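Side-chain contact in SsfX3 (Streptomyces sp. SF2575, PDB 3SKV), which probably transfers a salicylyl group onto a tetracycline intermediate during antibiotic biosynthesis, using a GDSL/SGNH-type domain paired with a jelly-roll domain: residues Ser255-Gly260 against Pro295-Leu300. The protein carries 1 engineered substitution. Residues are numbered along the deposited sequence; the frame is centred on the assembly and turned at random.
Sequences SNFMDG and PFWDEL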
ATOM      1  N   SER A 255       3.522  10.061 -13.088  1.00 33.66           N
ATOM      2  CA  SER A 255       2.166   9.643 -13.478  1.00 34.32           C
ATOM      3  C   SER A 255       1.480  10.729 -14.344  1.00 40.89           C
ATOM      4  O   SER A 255       0.803  10.393 -15.320  1.00 41.67           O
ATOM      5  CB  SER A 255       1.327   9.351 -12.233  1.00 35.93           C
ATOM      6  OG  SER A 255       2.043   8.522 -11.329  1.00 41.25           O
ATOM      7  N   ASN A 256       1.682  12.028 -14.004  1.00 37.44           N
ATOM      8  CA  ASN A 256       1.135  13.139 -14.787  1.00 38.02           C
ATOM      9  C   ASN A 256       1.905  13.278 -16.091  1.00 43.78           C
ATOM     10  O   ASN A 256       1.295  13.520 -17.131  1.00 45.17           O
ATOM     11  CB  ASN A 256       1.145  14.454 -13.987  1.00 34.10           C
ATOM     12  CG  ASN A 256       0.020  14.569 -13.003  1.00 51.68           C
ATOM     13  OD1 ASN A 256       0.204  14.451 -11.795  1.00 46.96           O
ATOM     14  ND2 ASN A 256      -1.174  14.821 -13.498  1.00 52.85           N
ATOM     15  N   PHE A 257       3.247  13.104 -16.038  1.00 40.91           N
ATOM     16  CA  PHE A 257       4.138  13.159 -17.203  1.00 42.49           C
ATOM     17  C   PHE A 257       3.728  12.088 -18.233  1.00 49.50           C
ATOM     18  O   PHE A 257       3.725  12.367 -19.428  1.00 50.09           O
ATOM     19  CB  PHE A 257       5.638  13.006 -16.788  1.00 43.52           C
ATOM     20  CG  PHE A 257       6.580  12.689 -17.936  1.00 45.26           C
ATOM     21  CD1 PHE A 257       7.025  13.694 -18.793  1.00 48.82           C
ATOM     22  CD2 PHE A 257       6.946  11.375 -18.217  1.00 46.04           C
ATOM     23  CE1 PHE A 257       7.837  13.392 -19.897  1.00 50.16           C
ATOM     24  CE2 PHE A 257       7.766  11.076 -19.316  1.00 49.74           C
ATOM     25  CZ  PHE A 257       8.209  12.085 -20.144  1.00 48.67           C
ATOM     26  N   MET A 258       3.403  10.867 -17.755  1.00 47.40           N
ATOM     27  CA  MET A 258       2.988   9.711 -18.554  1.00 49.16           C
ATOM     28  C   MET A 258       1.780   9.996 -19.465  1.00 58.17           C
ATOM     29  O   MET A 258       1.606   9.299 -20.471  1.00 59.97           O
ATOM     30  CB  MET A 258       2.686   8.523 -17.638  1.00 50.46           C
ATOM     31  CG  MET A 258       3.920   7.903 -17.011  1.00 53.66           C
ATOM     32  SD  MET A 258       3.522   6.681 -15.735  1.00 57.06           S
ATOM     33  CE  MET A 258       2.635   5.446 -16.715  1.00 55.08           C
ATOM     34  N   ASP A 259       0.958  11.017 -19.113  1.00 55.10           N
ATOM     35  CA  ASP A 259      -0.227  11.434 -19.871  1.00 56.34           C
ATOM     36  C   ASP A 259       0.051  12.663 -20.701  1.00 62.92           C
ATOM     37  O   ASP A 259      -0.811  13.084 -21.468  1.00 63.56           O
ATOM     38  CB  ASP A 259      -1.429  11.686 -18.935  1.00 57.44           C
ATOM     39  CG  ASP A 259      -2.133  10.427 -18.470  1.00 68.34           C
ATOM     40  OD1 ASP A 259      -2.409   9.546 -19.322  1.00 71.15           O
ATOM     41  OD2 ASP A 259      -2.428  10.328 -17.266  1.00 71.38           O
ATOM     42  N   GLY A 260       1.243  13.237 -20.520  1.00 61.15           N
ATOM     43  CA  GLY A 260       1.743  14.427 -21.212  1.00 61.46           C
ATOM     44  C   GLY A 260       0.979  15.689 -20.898  1.00 64.78           C
ATOM     45  O   GLY A 260       1.195  16.731 -21.511  1.00 65.49           O
ATOM     46  N   PRO A 295      13.817   4.051 -15.642  1.00 35.66           N
ATOM     47  CA  PRO A 295      14.683   3.910 -16.830  1.00 37.29           C
ATOM     48  C   PRO A 295      13.981   4.281 -18.143  1.00 44.00           C
ATOM     49  O   PRO A 295      14.607   4.919 -19.010  1.00 44.04           O
ATOM     50  CB  PRO A 295      15.121   2.441 -16.776  1.00 39.02           C
ATOM     51  CG  PRO A 295      15.012   2.076 -15.318  1.00 42.18           C
ATOM     52  CD  PRO A 295      13.753   2.788 -14.879  1.00 37.22           C
ATOM     53  N   PHE A 296      12.663   3.970 -18.251  1.00 40.92           N
ATOM     54  CA  PHE A 296      11.881   4.319 -19.440  1.00 41.91           C
ATOM     55  C   PHE A 296      11.566   5.821 -19.536  1.00 47.35           C
ATOM     56  O   PHE A 296      12.051   6.486 -20.452  1.00 49.37           O
ATOM     57  CB  PHE A 296      10.596   3.456 -19.573  1.00 42.83           C
ATOM     58  CG  PHE A 296       9.779   3.786 -20.801  1.00 44.98           C
ATOM     59  CD1 PHE A 296      10.164   3.329 -22.058  1.00 49.28           C
ATOM     60  CD2 PHE A 296       8.642   4.586 -20.707  1.00 45.71           C
ATOM     61  CE1 PHE A 296       9.427   3.674 -23.201  1.00 51.14           C
ATOM     62  CE2 PHE A 296       7.914   4.940 -21.851  1.00 49.07           C
ATOM     63  CZ  PHE A 296       8.307   4.478 -23.088  1.00 48.69           C
ATOM     64  N   TRP A 297      10.758   6.331 -18.592  1.00 42.68           N
ATOM     65  CA  TRP A 297      10.228   7.695 -18.533  1.00 42.96           C
ATOM     66  C   TRP A 297      11.219   8.841 -18.426  1.00 47.71           C
ATOM     67  O   TRP A 297      11.037   9.847 -19.109  1.00 47.77           O
ATOM     68  CB  TRP A 297       9.116   7.801 -17.475  1.00 40.46           C
ATOM     69  CG  TRP A 297       8.002   6.820 -17.694  1.00 40.88           C
ATOM     70  CD1 TRP A 297       7.812   5.646 -17.037  1.00 42.96           C
ATOM     71  CD2 TRP A 297       6.992   6.881 -18.715  1.00 41.67           C
ATOM     72  NE1 TRP A 297       6.734   4.972 -17.567  1.00 43.10           N
ATOM     73  CE2 TRP A 297       6.196   5.718 -18.588  1.00 45.51           C
ATOM     74  CE3 TRP A 297       6.690   7.797 -19.739  1.00 43.81           C
ATOM     75  CZ2 TRP A 297       5.101   5.459 -19.425  1.00 44.59           C
ATOM     76  CZ3 TRP A 297       5.595   7.547 -20.553  1.00 45.90           C
ATOM     77  CH2 TRP A 297       4.825   6.381 -20.400  1.00 46.14           C
ATOM     78  N   ASP A 298      12.246   8.713 -17.566  1.00 45.26           N
ATOM     79  CA  ASP A 298      13.286   9.746 -17.380  1.00 45.40           C
ATOM     80  C   ASP A 298      14.142   9.926 -18.637  1.00 50.23           C
ATOM     81  O   ASP A 298      14.706  11.008 -18.851  1.00 50.90           O
ATOM     82  CB  ASP A 298      14.225   9.378 -16.211  1.00 45.83           C
ATOM     83  CG  ASP A 298      13.729   9.785 -14.842  1.00 45.97           C
ATOM     84  OD1 ASP A 298      13.025   8.980 -14.207  1.00 43.30           O
ATOM     85  OD2 ASP A 298      14.094  10.891 -14.385  1.00 52.49           O
ATOM     86  N   GLU A 299      14.257   8.858 -19.450  1.00 46.75           N
ATOM     87  CA  GLU A 299      15.124   8.868 -20.628  1.00 48.26           C
ATOM     88  C   GLU A 299      14.511   9.229 -21.985  1.00 53.99           C
ATOM     89  O   GLU A 299      15.238   9.326 -22.983  1.00 56.60           O
ATOM     90  CB  GLU A 299      16.042   7.631 -20.662  1.00 49.92           C
ATOM     91  CG  GLU A 299      16.855   7.416 -19.380  1.00 56.94           C
ATOM     92  CD  GLU A 299      17.695   8.561 -18.829  1.00 70.65           C
ATOM     93  OE1 GLU A 299      18.000   9.521 -19.578  1.00 72.59           O
ATOM     94  OE2 GLU A 299      18.136   8.444 -17.664  1.00 56.17           O
ATOM     95  N   LEU A 300      13.195   9.490 -22.007  1.00 48.90           N
ATOM     96  CA  LEU A 300      12.458   9.875 -23.204  1.00 49.96           C
ATOM     97  C   LEU A 300      12.965  11.210 -23.757  1.00 59.13           C
ATOM     98  O   LEU A 300      13.349  12.079 -22.965  1.00 58.46           O
ATOM     99  CB  LEU A 300      10.955   9.986 -22.901  1.00 48.47           C
ATOM    100  CG  LEU A 300      10.163   8.705 -22.655  1.00 51.73           C
ATOM    101  CD1 LEU A 300       8.698   9.020 -22.582  1.00 52.03           C
ATOM    102  CD2 LEU A 300      10.371   7.679 -23.752  1.00 52.68           C
TER
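The carbonyl oxygen of Phe-257, whose ring borders Trp-297, accepts two hydrogen bonds: one from Gly-260 N to Phe-257 O at 2.8 Å, closing a type I turn from Phe-257 to Gly-260, and one from Lys-305 NZ. Lys-305 also makes a cation-pi contact with the Phe-257 ring. Between the two segments themselves the contact is apolar and centres on the Trp-297 indole. Met-258 lies over one indole face, with CG 3.5 Å from the centroid of the six-membered ring and 9° off its normal, a clear CH-pi contact. Met-258 SD continues over the five-membered ring of Trp-297, 4.3 Å from its centroid, as a Met-aromatic contact. Phe-296 CD2 sits above the opposite face, so the indole is sandwiched. Trp-297 CG stands anti to the carbonyl carbon (chi1 -56°), which carries the ring across to the turn. Phe-257 meets the indole rim to rim, CE2 3.5 Å from Trp-297 CE3, the planes at 86°. At the phenyl edge, Leu-300 CD1 lies 3.9 Å from Phe-257 CZ. Phe-257 also packs on Val-308 and Tyr-311 of helix 308-324, to which Asp-298 is tied by a salt bridge with Arg-312. The contact thus joins helix 254-257 and its turn, after strand 247-252, to the loop between the neighbouring parallel strand 286-290 and helix 308-324 of the GDSL-family domain.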